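Local atomic coordinates of PrgB (Enterococcus faecalis, PDB entry 6EVU), a protein that promotes cell aggregation, biofilm formation and conjugation by binding and compacting DNA, and is represented here by its adhesin domain. Residues A62-S65 / F69-L72; F131-Q136 / F282-T287; K167-R172 / S298-A303; S199-L204 / G208-F213; M286-K289 / N293-V296. All blocks are in the same frame, centred on the assembly; numbering follows the deposited sequence.

Interaction 1 of 5, residues A62-S65 / F69-L72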
# COMPACT_ATOMS: atom_id res chain seq x y z
N ALA A 62 20.46 19.54 4.52
CA ALA A 62 20.37 20.96 4.14
C ALA A 62 19.90 21.13 2.70
O ALA A 62 20.43 20.52 1.77
CB ALA A 62 21.72 21.63 4.32
N GLY A 63 18.87 21.97 2.52
CA GLY A 63 18.30 22.15 1.21
C GLY A 63 17.14 21.23 0.90
O GLY A 63 16.40 21.49 -0.06
N ASP A 64 16.94 20.18 1.69
CA ASP A 64 15.86 19.23 1.45
C ASP A 64 14.52 19.84 1.82
O ASP A 64 14.42 20.62 2.77
CB ASP A 64 16.03 17.99 2.32
CG ASP A 64 17.09 17.02 1.78
OD1 ASP A 64 17.54 17.21 0.63
OD2 ASP A 64 17.46 16.06 2.53
N SER A 65 13.47 19.45 1.08
CA SER A 65 12.10 19.63 1.52
C SER A 65 11.84 18.77 2.74
O SER A 65 12.52 17.77 2.96
CB SER A 65 11.11 19.23 0.43
OG SER A 65 11.37 20.00 -0.75
N PHE A 69 7.83 12.08 2.62
CA PHE A 69 8.55 11.15 1.76
C PHE A 69 10.04 11.42 1.84
O PHE A 69 10.85 10.48 1.78
CB PHE A 69 8.02 11.26 0.32
CG PHE A 69 6.53 11.03 0.21
CD1 PHE A 69 6.01 9.75 0.31
CD2 PHE A 69 5.66 12.10 0.01
CE1 PHE A 69 4.68 9.52 0.25
CE2 PHE A 69 4.27 11.89 -0.07
CZ PHE A 69 3.79 10.58 0.05
N THR A 70 10.42 12.70 1.87
CA THR A 70 11.83 13.04 1.96
C THR A 70 12.40 12.52 3.27
O THR A 70 13.49 11.95 3.29
CB THR A 70 12.02 14.54 1.80
OG1 THR A 70 11.64 14.92 0.46
CG2 THR A 70 13.50 14.93 2.00
N LYS A 71 11.66 12.69 4.37
CA LYS A 71 12.08 12.14 5.66
C LYS A 71 12.26 10.62 5.61
O LYS A 71 13.17 10.07 6.27
CB LYS A 71 11.09 12.53 6.75
CG LYS A 71 11.14 14.03 7.05
CD LYS A 71 10.06 14.40 8.09
CE LYS A 71 10.09 15.91 8.40
NZ LYS A 71 9.08 16.16 9.50
N LEU A 72 11.39 9.94 4.88
CA LEU A 72 11.47 8.50 4.74
C LEU A 72 12.69 8.02 3.98
O LEU A 72 13.22 6.97 4.27
CB LEU A 72 10.21 7.94 4.10
CG LEU A 72 9.01 7.87 5.03
CD1 LEU A 72 7.74 7.67 4.24
CD2 LEU A 72 9.20 6.76 6.05

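Interaction 2 of 5, residues F131-Q136 / F282-T287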
# COMPACT_ATOMS: atom_id res chain seq x y z
N PHE A 131 -2.58 -5.20 11.89
CA PHE A 131 -1.91 -5.06 10.59
C PHE A 131 -0.46 -5.51 10.79
O PHE A 131 0.28 -4.87 11.52
CB PHE A 131 -1.94 -3.59 10.18
CG PHE A 131 -3.28 -3.11 9.66
CD1 PHE A 131 -4.47 -3.26 10.38
CD2 PHE A 131 -3.32 -2.51 8.40
CE1 PHE A 131 -5.70 -2.82 9.83
CE2 PHE A 131 -4.56 -2.10 7.84
CZ PHE A 131 -5.70 -2.22 8.59
N VAL A 132 -0.06 -6.60 10.14
CA VAL A 132 1.29 -7.14 10.27
C VAL A 132 2.07 -6.83 9.01
O VAL A 132 1.71 -7.25 7.90
CB VAL A 132 1.27 -8.65 10.51
CG1 VAL A 132 2.72 -9.19 10.59
CG2 VAL A 132 0.42 -8.92 11.78
N TYR A 133 3.15 -6.06 9.20
CA TYR A 133 4.05 -5.61 8.13
C TYR A 133 5.35 -6.38 8.20
O TYR A 133 5.93 -6.48 9.26
CB TYR A 133 4.37 -4.13 8.32
CG TYR A 133 3.15 -3.26 8.22
CD1 TYR A 133 2.35 -2.96 9.34
CD2 TYR A 133 2.83 -2.67 6.98
CE1 TYR A 133 1.24 -2.07 9.21
CE2 TYR A 133 1.72 -1.84 6.87
CZ TYR A 133 0.97 -1.56 7.97
OH TYR A 133 -0.13 -0.74 7.95
N GLU A 134 5.79 -6.90 7.05
CA GLU A 134 7.06 -7.60 7.01
C GLU A 134 7.82 -7.13 5.79
O GLU A 134 7.35 -7.29 4.66
CB GLU A 134 6.86 -9.12 6.99
CG GLU A 134 8.18 -9.80 7.16
CD GLU A 134 8.09 -11.28 7.42
OE1 GLU A 134 6.97 -11.84 7.69
OE2 GLU A 134 9.19 -11.92 7.35
N LEU A 135 9.02 -6.59 6.02
CA LEU A 135 9.92 -6.27 4.92
C LEU A 135 10.16 -7.50 4.04
O LEU A 135 10.45 -8.61 4.52
CB LEU A 135 11.26 -5.74 5.46
CG LEU A 135 12.35 -5.27 4.46
CD1 LEU A 135 13.22 -4.25 5.20
CD2 LEU A 135 13.29 -6.45 3.96
N GLN A 136 10.08 -7.25 2.72
CA GLN A 136 10.48 -8.22 1.70
C GLN A 136 11.61 -7.76 0.78
O GLN A 136 12.43 -8.60 0.36
CB GLN A 136 9.25 -8.61 0.88
CG GLN A 136 8.28 -9.40 1.77
CD GLN A 136 7.16 -9.97 0.95
OE1 GLN A 136 6.50 -9.23 0.26
NE2 GLN A 136 6.96 -11.28 1.03
N PHE A 282 -1.16 -9.63 1.20
CA PHE A 282 -0.66 -9.30 -0.14
C PHE A 282 0.59 -8.45 0.08
O PHE A 282 0.90 -8.07 1.22
CB PHE A 282 -1.70 -8.54 -0.97
CG PHE A 282 -2.09 -7.22 -0.36
CD1 PHE A 282 -3.03 -7.16 0.65
CD2 PHE A 282 -1.47 -6.04 -0.80
CE1 PHE A 282 -3.34 -5.95 1.27
CE2 PHE A 282 -1.77 -4.81 -0.21
CZ PHE A 282 -2.71 -4.76 0.83
N SER A 283 1.32 -8.16 -1.02
CA SER A 283 2.46 -7.24 -0.88
C SER A 283 2.29 -5.96 -1.69
O SER A 283 1.60 -5.93 -2.73
CB SER A 283 3.78 -7.93 -1.28
OG SER A 283 3.99 -8.99 -0.38
N PHE A 284 2.94 -4.89 -1.24
CA PHE A 284 2.91 -3.64 -2.01
C PHE A 284 4.32 -3.08 -2.08
O PHE A 284 5.15 -3.36 -1.22
CB PHE A 284 1.90 -2.60 -1.44
CG PHE A 284 2.20 -2.19 0.01
CD1 PHE A 284 3.02 -1.12 0.27
CD2 PHE A 284 1.64 -2.90 1.06
CE1 PHE A 284 3.29 -0.73 1.59
CE2 PHE A 284 1.91 -2.51 2.42
CZ PHE A 284 2.75 -1.43 2.64
N GLY A 285 4.60 -2.23 -3.05
CA GLY A 285 5.96 -1.74 -3.13
C GLY A 285 6.19 -0.77 -4.26
O GLY A 285 5.25 -0.12 -4.76
N MET A 286 7.46 -0.57 -4.54
CA MET A 286 7.90 0.32 -5.60
C MET A 286 8.99 -0.37 -6.40
O MET A 286 9.91 -0.94 -5.82
CB MET A 286 8.43 1.65 -5.03
CG MET A 286 7.54 2.22 -3.92
SD MET A 286 8.34 3.69 -3.17
CE MET A 286 8.10 4.92 -4.49
N THR A 287 8.90 -0.28 -7.74
CA THR A 287 9.89 -0.89 -8.61
C THR A 287 10.45 0.11 -9.63
O THR A 287 9.70 0.90 -10.23
CB THR A 287 9.33 -2.12 -9.33
OG1 THR A 287 10.41 -2.76 -9.99
CG2 THR A 287 8.23 -1.72 -10.37

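Interaction 3 of 5, residues K167-R172 / S298-A303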
# COMPACT_ATOMS: atom_id res chain seq x y z
N LYS A 167 17.09 -2.47 -6.32
CA LYS A 167 16.09 -3.39 -5.79
C LYS A 167 14.76 -2.69 -5.53
O LYS A 167 14.69 -1.47 -5.28
CB LYS A 167 16.60 -4.02 -4.49
CG LYS A 167 17.79 -4.95 -4.66
CD LYS A 167 18.28 -5.24 -3.27
CE LYS A 167 17.66 -6.53 -2.73
NZ LYS A 167 16.26 -6.88 -3.18
N ASP A 168 13.69 -3.48 -5.57
CA ASP A 168 12.38 -2.98 -5.17
C ASP A 168 12.33 -2.58 -3.70
O ASP A 168 13.06 -3.11 -2.85
CB ASP A 168 11.30 -4.06 -5.39
CG ASP A 168 11.00 -4.34 -6.86
OD1 ASP A 168 11.55 -3.63 -7.73
OD2 ASP A 168 10.20 -5.28 -7.13
N VAL A 169 11.48 -1.61 -3.40
CA VAL A 169 10.85 -1.54 -2.08
C VAL A 169 9.70 -2.54 -2.10
O VAL A 169 8.89 -2.50 -3.02
CB VAL A 169 10.36 -0.12 -1.80
CG1 VAL A 169 9.60 -0.02 -0.49
CG2 VAL A 169 11.56 0.84 -1.77
N LYS A 170 9.62 -3.43 -1.10
CA LYS A 170 8.46 -4.33 -1.03
C LYS A 170 8.18 -4.76 0.40
O LYS A 170 9.10 -5.09 1.14
CB LYS A 170 8.64 -5.56 -1.95
CG LYS A 170 7.30 -6.32 -2.10
CD LYS A 170 7.37 -7.41 -3.15
CE LYS A 170 8.04 -8.67 -2.65
NZ LYS A 170 8.04 -9.78 -3.72
N THR A 171 6.90 -4.72 0.79
CA THR A 171 6.42 -5.00 2.13
C THR A 171 5.22 -5.93 2.02
O THR A 171 4.29 -5.65 1.24
CB THR A 171 5.98 -3.71 2.86
OG1 THR A 171 7.08 -2.76 2.84
CG2 THR A 171 5.60 -4.01 4.29
N ARG A 172 5.21 -6.98 2.84
CA ARG A 172 4.03 -7.85 2.98
C ARG A 172 3.13 -7.28 4.07
O ARG A 172 3.60 -6.85 5.14
CB ARG A 172 4.43 -9.30 3.32
CG ARG A 172 3.15 -10.21 3.38
CD ARG A 172 3.55 -11.66 3.15
NE ARG A 172 4.43 -12.07 4.22
CZ ARG A 172 5.24 -13.12 4.18
NH1 ARG A 172 5.32 -13.90 3.09
NH2 ARG A 172 5.99 -13.38 5.25
N SER A 298 11.70 5.54 -3.72
CA SER A 298 11.83 4.60 -2.63
C SER A 298 11.05 4.98 -1.36
O SER A 298 11.35 4.44 -0.28
CB SER A 298 13.34 4.38 -2.26
OG SER A 298 14.04 5.64 -2.12
N ALA A 299 10.05 5.86 -1.45
CA ALA A 299 9.14 6.01 -0.33
C ALA A 299 7.72 6.19 -0.87
O ALA A 299 7.51 6.88 -1.86
CB ALA A 299 9.49 7.25 0.51
N GLN A 300 6.75 5.58 -0.16
CA GLN A 300 5.39 5.60 -0.69
C GLN A 300 4.39 5.69 0.46
O GLN A 300 4.69 5.38 1.62
CB GLN A 300 5.11 4.33 -1.52
CG GLN A 300 4.96 3.09 -0.64
CD GLN A 300 5.02 1.80 -1.45
OE1 GLN A 300 5.86 0.95 -1.25
NE2 GLN A 300 4.08 1.65 -2.36
N TRP A 301 3.16 6.08 0.09
CA TRP A 301 2.03 6.03 1.01
C TRP A 301 1.15 4.88 0.57
O TRP A 301 0.76 4.84 -0.60
CB TRP A 301 1.27 7.36 0.93
CG TRP A 301 -0.03 7.36 1.71
CD1 TRP A 301 -0.32 6.61 2.79
CD2 TRP A 301 -1.21 8.16 1.44
NE1 TRP A 301 -1.60 6.85 3.23
CE2 TRP A 301 -2.17 7.79 2.41
CE3 TRP A 301 -1.55 9.09 0.45
CZ2 TRP A 301 -3.46 8.39 2.43
CZ3 TRP A 301 -2.81 9.69 0.49
CH2 TRP A 301 -3.74 9.30 1.45
N PHE A 302 0.87 3.94 1.47
CA PHE A 302 -0.05 2.84 1.18
C PHE A 302 -1.24 2.97 2.13
O PHE A 302 -1.11 2.72 3.32
CB PHE A 302 0.56 1.45 1.31
CG PHE A 302 -0.41 0.40 0.85
CD1 PHE A 302 -0.58 0.20 -0.53
CD2 PHE A 302 -1.26 -0.20 1.74
CE1 PHE A 302 -1.51 -0.71 -1.00
CE2 PHE A 302 -2.26 -1.12 1.27
CZ PHE A 302 -2.37 -1.35 -0.09
N ALA A 303 -2.40 3.32 1.58
CA ALA A 303 -3.63 3.40 2.36
C ALA A 303 -4.46 2.15 2.12
O ALA A 303 -4.58 1.69 0.98
CB ALA A 303 -4.43 4.63 1.93
O HOH W 1 6.52 -1.39 0.45

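Interaction 4 of 5, residues S199-L204 / G208-F213. With TRS (2-amino-2-hydroxymethyl-propane-1,3-diol), chain C.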
# COMPACT_ATOMS: atom_id res chain seq x y z
N SER A 199 -4.27 4.27 -6.07
CA SER A 199 -3.22 5.26 -6.15
C SER A 199 -1.90 4.60 -6.56
O SER A 199 -0.83 4.82 -5.94
CB SER A 199 -3.10 5.99 -4.81
OG SER A 199 -2.36 7.18 -4.93
N LEU A 200 -1.93 3.69 -7.53
CA LEU A 200 -0.67 3.03 -7.91
C LEU A 200 -0.12 3.80 -9.11
O LEU A 200 -0.33 3.44 -10.27
CB LEU A 200 -0.85 1.54 -8.21
CG LEU A 200 -1.42 0.74 -7.03
CD1 LEU A 200 -1.76 -0.69 -7.44
CD2 LEU A 200 -0.38 0.75 -5.90
N ASN A 201 0.55 4.91 -8.80
CA ASN A 201 1.07 5.78 -9.85
C ASN A 201 2.35 5.18 -10.45
O ASN A 201 3.04 4.37 -9.84
CB ASN A 201 1.42 7.17 -9.31
CG ASN A 201 2.47 7.12 -8.19
OD1 ASN A 201 2.22 6.57 -7.12
ND2 ASN A 201 3.67 7.64 -8.46
N SER A 202 2.68 5.65 -11.65
CA SER A 202 3.84 5.16 -12.37
C SER A 202 4.38 6.24 -13.29
O SER A 202 3.62 6.95 -13.95
CB SER A 202 3.50 3.93 -13.21
OG SER A 202 4.64 3.55 -13.95
N SER A 203 5.71 6.35 -13.31
CA SER A 203 6.43 7.26 -14.17
C SER A 203 7.37 6.49 -15.10
O SER A 203 8.28 7.07 -15.68
CB SER A 203 7.21 8.26 -13.31
OG SER A 203 8.16 7.55 -12.52
N LEU A 204 7.11 5.20 -15.28
CA LEU A 204 8.04 4.30 -15.96
C LEU A 204 8.18 4.65 -17.43
O LEU A 204 7.19 4.83 -18.14
CB LEU A 204 7.57 2.86 -15.84
CG LEU A 204 7.88 2.15 -14.51
CD1 LEU A 204 7.08 0.87 -14.52
CD2 LEU A 204 9.38 1.86 -14.37
N GLY A 208 13.86 5.41 -17.58
CA GLY A 208 13.81 5.25 -16.14
C GLY A 208 12.43 5.45 -15.54
O GLY A 208 11.44 4.90 -16.03
N GLY A 209 12.34 6.22 -14.46
CA GLY A 209 11.10 6.31 -13.72
C GLY A 209 10.88 5.09 -12.82
O GLY A 209 11.74 4.21 -12.67
N HIS A 210 9.69 5.05 -12.22
CA HIS A 210 9.39 3.98 -11.27
C HIS A 210 7.89 3.80 -11.20
O HIS A 210 7.12 4.70 -11.55
CB HIS A 210 9.98 4.26 -9.87
CG HIS A 210 9.19 5.23 -9.04
ND1 HIS A 210 9.38 6.59 -9.09
CD2 HIS A 210 8.23 5.02 -8.10
CE1 HIS A 210 8.56 7.18 -8.24
NE2 HIS A 210 7.84 6.25 -7.63
N ALA A 211 7.45 2.66 -10.66
CA ALA A 211 6.02 2.44 -10.46
C ALA A 211 5.77 1.85 -9.08
O ALA A 211 6.56 1.04 -8.60
CB ALA A 211 5.42 1.48 -11.49
N GLU A 212 4.67 2.29 -8.46
CA GLU A 212 4.10 1.62 -7.29
C GLU A 212 3.28 0.42 -7.77
O GLU A 212 2.59 0.50 -8.81
CB GLU A 212 3.26 2.58 -6.45
CG GLU A 212 4.02 3.84 -6.14
CD GLU A 212 3.47 4.65 -4.99
OE1 GLU A 212 2.35 4.35 -4.52
OE2 GLU A 212 4.13 5.64 -4.60
N PHE A 213 3.40 -0.71 -7.05
CA PHE A 213 2.78 -1.98 -7.44
C PHE A 213 2.20 -2.69 -6.23
O PHE A 213 2.49 -2.35 -5.07
CB PHE A 213 3.79 -2.93 -8.12
CG PHE A 213 4.93 -3.39 -7.21
CD1 PHE A 213 4.80 -4.53 -6.42
CD2 PHE A 213 6.13 -2.69 -7.20
CE1 PHE A 213 5.82 -4.96 -5.61
CE2 PHE A 213 7.19 -3.12 -6.40
CZ PHE A 213 7.05 -4.24 -5.60
C TRS C . 1.03 7.94 -3.92
C1 TRS C . 0.54 9.21 -4.68
C2 TRS C . 0.24 7.71 -2.63
C3 TRS C . 2.55 8.07 -3.60
N TRS C . 0.76 6.82 -4.80
O1 TRS C . 1.24 9.15 -5.92
O2 TRS C . -1.14 7.69 -2.88
O3 TRS C . 2.85 7.00 -2.67
O HOH W 2 1.49 1.39 -11.15

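Interaction 5 of 5, residues M286-K289 / N293-V296. With PO4 (phosphate ion), chain B.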
# COMPACT_ATOMS: atom_id res chain seq x y z
N MET A 286 7.46 -0.57 -4.54
CA MET A 286 7.90 0.32 -5.60
C MET A 286 8.99 -0.37 -6.40
O MET A 286 9.91 -0.94 -5.82
CB MET A 286 8.43 1.65 -5.03
CG MET A 286 7.54 2.22 -3.92
SD MET A 286 8.34 3.69 -3.17
CE MET A 286 8.10 4.92 -4.49
N THR A 287 8.90 -0.28 -7.74
CA THR A 287 9.89 -0.89 -8.61
C THR A 287 10.45 0.11 -9.63
O THR A 287 9.70 0.90 -10.23
CB THR A 287 9.33 -2.12 -9.33
OG1 THR A 287 10.41 -2.76 -9.99
CG2 THR A 287 8.23 -1.72 -10.37
N THR A 288 11.76 0.14 -9.77
CA THR A 288 12.38 0.92 -10.83
C THR A 288 12.70 0.02 -11.98
O THR A 288 13.57 0.35 -12.81
CB THR A 288 13.67 1.59 -10.37
OG1 THR A 288 14.54 0.59 -9.86
CG2 THR A 288 13.38 2.66 -9.26
N LYS A 289 12.11 -1.18 -11.97
CA LYS A 289 12.49 -2.27 -12.86
C LYS A 289 14.00 -2.49 -12.86
O LYS A 289 14.55 -3.00 -13.83
CB LYS A 289 11.97 -2.05 -14.28
CG LYS A 289 10.47 -2.25 -14.42
CD LYS A 289 9.97 -1.83 -15.79
CE LYS A 289 9.36 -3.01 -16.53
NZ LYS A 289 10.34 -4.12 -16.57
N ASN A 293 19.57 4.88 -10.20
CA ASN A 293 19.57 6.33 -10.06
C ASN A 293 18.26 6.90 -10.57
O ASN A 293 18.26 7.60 -11.59
CB ASN A 293 20.73 6.95 -10.84
CG ASN A 293 22.07 6.72 -10.17
OD1 ASN A 293 22.20 6.84 -8.95
ND2 ASN A 293 23.08 6.38 -10.98
N VAL A 294 17.16 6.55 -9.92
CA VAL A 294 15.84 7.12 -10.18
C VAL A 294 15.43 7.94 -8.96
O VAL A 294 15.29 7.39 -7.86
CB VAL A 294 14.79 6.03 -10.50
CG1 VAL A 294 13.40 6.65 -10.74
CG2 VAL A 294 15.19 5.21 -11.73
N PRO A 295 15.23 9.26 -9.11
CA PRO A 295 14.81 10.08 -7.97
C PRO A 295 13.42 9.69 -7.42
O PRO A 295 12.58 9.14 -8.14
CB PRO A 295 14.77 11.50 -8.55
CG PRO A 295 15.43 11.39 -9.90
CD PRO A 295 15.17 10.00 -10.37
N VAL A 296 13.22 10.01 -6.13
CA VAL A 296 11.97 9.86 -5.37
C VAL A 296 11.28 8.54 -5.69
O VAL A 296 10.06 8.48 -5.84
CB VAL A 296 11.02 11.08 -5.57
CG1 VAL A 296 11.69 12.32 -5.03
CG2 VAL A 296 10.61 11.30 -7.03
P PO4 B . 16.29 10.71 -3.62
O1 PO4 B . 15.31 11.27 -4.63
O2 PO4 B . 16.53 9.24 -3.98
O3 PO4 B . 17.61 11.45 -3.76
O4 PO4 B . 15.89 10.84 -2.18

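Interaction 1 of 5, residues A62-S65 / F69-L72
Thr70 is the hub of this small surface contact, and its methyl does most of the touching. Atom CG2 of Thr70 sits 3.2 Å from the carbonyl O of Ser65 and 4.0 Å from CB of Asp64, so it touches the side chain of one residue and the carbonyl of the next. Ser65 O has no polar partner in the model: the methyl and CB of Thr70 cover it without bonding to it. The methyl is there because CG2 lies anti to the backbone N of Thr70 and OG1 lies beside that N (chi1 -66°), where the hydroxyl bonds to the carboxylate of Asp67. In fold terms this is the loop after helix 54-57 packing on the short helix it leads into, 68-72, within the glucan-binding protein C homology region. The carboxylate of Asp64 stays near the methyl but spends OD2 on the backbone N of Asn61, which ties the loop to itself. On the other side of the helix, Phe69 and Leu72 pack on Phe158 of strand 157-160 and on Trp301 and Ala299 of strand 299-302, while Lys71 NZ bonds to Asn58.

Interaction 2 of 5, residues F131-Q136 / F282-T287
Ser283 opens the contact with a short bond: its OG donates to OE1 of Gln136 at 2.6 Å. The hydroxyl comes in at a C=O...O angle of 136° and stands 26° out of the amide plane, a moderately tilted approach. Gln136 gets there on an extended chain beyond CG, its CG set beside its own backbone N (chi1 -67°), and the reach is needed because the nearest CA atoms of the two segments, those of Gln136 and Ser283, are 8.5 Å apart. Arg172, from the strand in between, lies against both residues and bonds to Glu134 in a salt bridge.

Next in sequence, Phe284 starts from the other face of its strand. A chi1 of 60° swings its ring back toward 131-136, and CZ comes 4.4 Å from CE2 of Tyr133. The two rings meet rim to rim, each with the other's atom near its own plane. Each ring has a further aromatic partner: Phe284 stacks with Phe302, and Tyr133 meets Phe149 with planes about 35° apart.

Further on, Met286 packs on His210 and Glu212, and Thr287 OG1 bonds to Asp168. Strand 169-179 runs antiparallel to both 124-137 and 280-287 and separates them, so this is side-chain contact between second-neighbour strands of one sheet. A polar pair occupies one face and aromatics the other, buried against the second sheet, as in the beta-supersandwich of antigen I/II family adhesins.

Interaction 3 of 5, residues K167-R172 / S298-A303
OE1 of Gln300 accepts from a water at 3.0 Å, and the same water takes the hydrogen of Thr171 OG1 at 2.8 Å. That single water joins the two segments by polar contact, since Gln300 and Thr171 do not touch directly. At the other end of the amide, NE2 of Gln300 donates to the carbonyl of Gly285, so both polar atoms are engaged and the rotation of the group is fixed.

Val169 packs beside the bridge. Its CG1 reaches 3.9 Å from OE1 of Gln300, the two side chains overlapping alongside as they reach in from facing strands, while its CG2 rests 3.9 Å from CA and 4.0 Å from CB of Ser298. The branches divide the work because CG1 lies anti to the backbone N (chi1 176°), leaving CG2 beside that N and facing Ser298. This is face-to-face packing of two beta sheets: strand 169-179 belongs to the large antiparallel sheet, and strand 299-302 pairs with 157-160 in the other, so Gln300 spans the interior between them. Its CG stands over its own main chain (chi1 73°), and from there the extended chain carries the amide across.

Ser298 turns its hydroxyl to the carbonyl of Thr161, tying the start of this strand to the loop beyond strand 157-160. Within the sheet, Val169 and Thr171 bond by backbone to Met286 and Phe284 of strand 280-287. A bound Tris lies about 4 Å from the Gln300 side chain, nearest atoms compared.

Interaction 4 of 5, residues S199-L204 / G208-F213
Three flat groups line this contact: the amide of Asn201, the carboxylate of Glu212 and the imidazole of His210. Ser203 OG and Asn201 ND2 approach the His210 ring obliquely. OD1 of Asn201 lies 3.3 Å from OE2 of Glu212, two acceptors that would repel one another, but a bound Tris joins them. Its N donates to Asn201 OD1 at 2.8 Å, to Glu212 OE1 at 3.0 Å and to Ser199 OG at 3.1 Å, and its O3 donates to Glu212 OE2 at 2.7 Å. Both carboxylate oxygens are thus used, and a protonated Tris amine would probably be stabilised here. Asp260, itself bonded to Ser199 OG, and the backbone N of Trp301 also bond to the ligand, which probably comes from the crystallisation liquor but may mark a polar pocket.

Behind the pocket the backbones run antiparallel, hairpin-like, with a single beta bridge, Ser202 to Ala211. Glu212 N donates to Asn201 O, and Ser203 N to His210 O. Ser203 adds its hydroxyl, a chi1 of 62° bringing OG to where it takes the hydrogen of His210 N at 2.9 Å. Leu204 CD1 presses on Ala211 CB at 3.5 Å.

Around it, Ala211 and Phe213 bond by backbone to Thr287 and Gly285 of strand 280-287, Leu200 and Ser202 bond to Gly270 and Ile245, and Tyr240 of strand 239-240 packs on Leu204 and Ala211.

Interaction 5 of 5, residues M286-K289 / N293-V296
Thr288 meets Val294 across the connection that leaves strand 280-287 and heads for strand 299-302, just past the strand end, where Thr287 OG1 accepts from the backbone N of Lys289 in an ST turn. From CB outward, the Thr288 side chain first meets Val294 CG2, 4.2 Å from CB. There it branches: CG2 goes on to CB of Val294 at 3.9 Å and to its CG2 at 4.0 Å, whereas OG1 turns to the loop and bonds to Lys291 O and to the backbone N of Gly290. A chi1 of 56° sends the hydroxyl that way and leaves the methyl on the Val294 side. The two side chains lie next to each other, each heading for the other's backbone, a purely apolar touch flanked by a hydroxyl that ties the loop together.

Val294 uses CB and CG2 for this, its CG1 being anti to the backbone N. Arg163 and Ser297 also pack on the Thr288 side chain, and Ser297 OG bonds to the carbonyl of Val294. Deeper in, the CB of Met286 is directed toward the second segment, and CE of Met286 stops 4.3 Å from Val296 O, a loose approach.

The backbone N of Val296 donates to O1 of a phosphate ion, probably from the crystallisation liquor and also held by Arg73, at 2.9 Å and an almost straight 172°.

How the interactions relate
Interactions 2 and 3 lie closest, their centres about 6 Å apart, and strand 169-179 in interaction 3 is the one that separates the two strands of interaction 2. Strand 280-287 carries on into interaction 5, sharing Met286 and Thr287, and pairs on its other side with strand 211-215 of interaction 4, about 8 Å centre to centre from interaction 5; His210 CE1 there is 3.1 Å from Val296 O. The Tris pocket of interaction 4 borders interaction 3, where Gln300 CB is 3.5 Å from Glu212 OE2. Interaction 1 stands apart, about 17 Å from interactions 3 and 5 by centres, but Leu72 CB reaches Ala299 CB of interaction 3 at 3.7 Å.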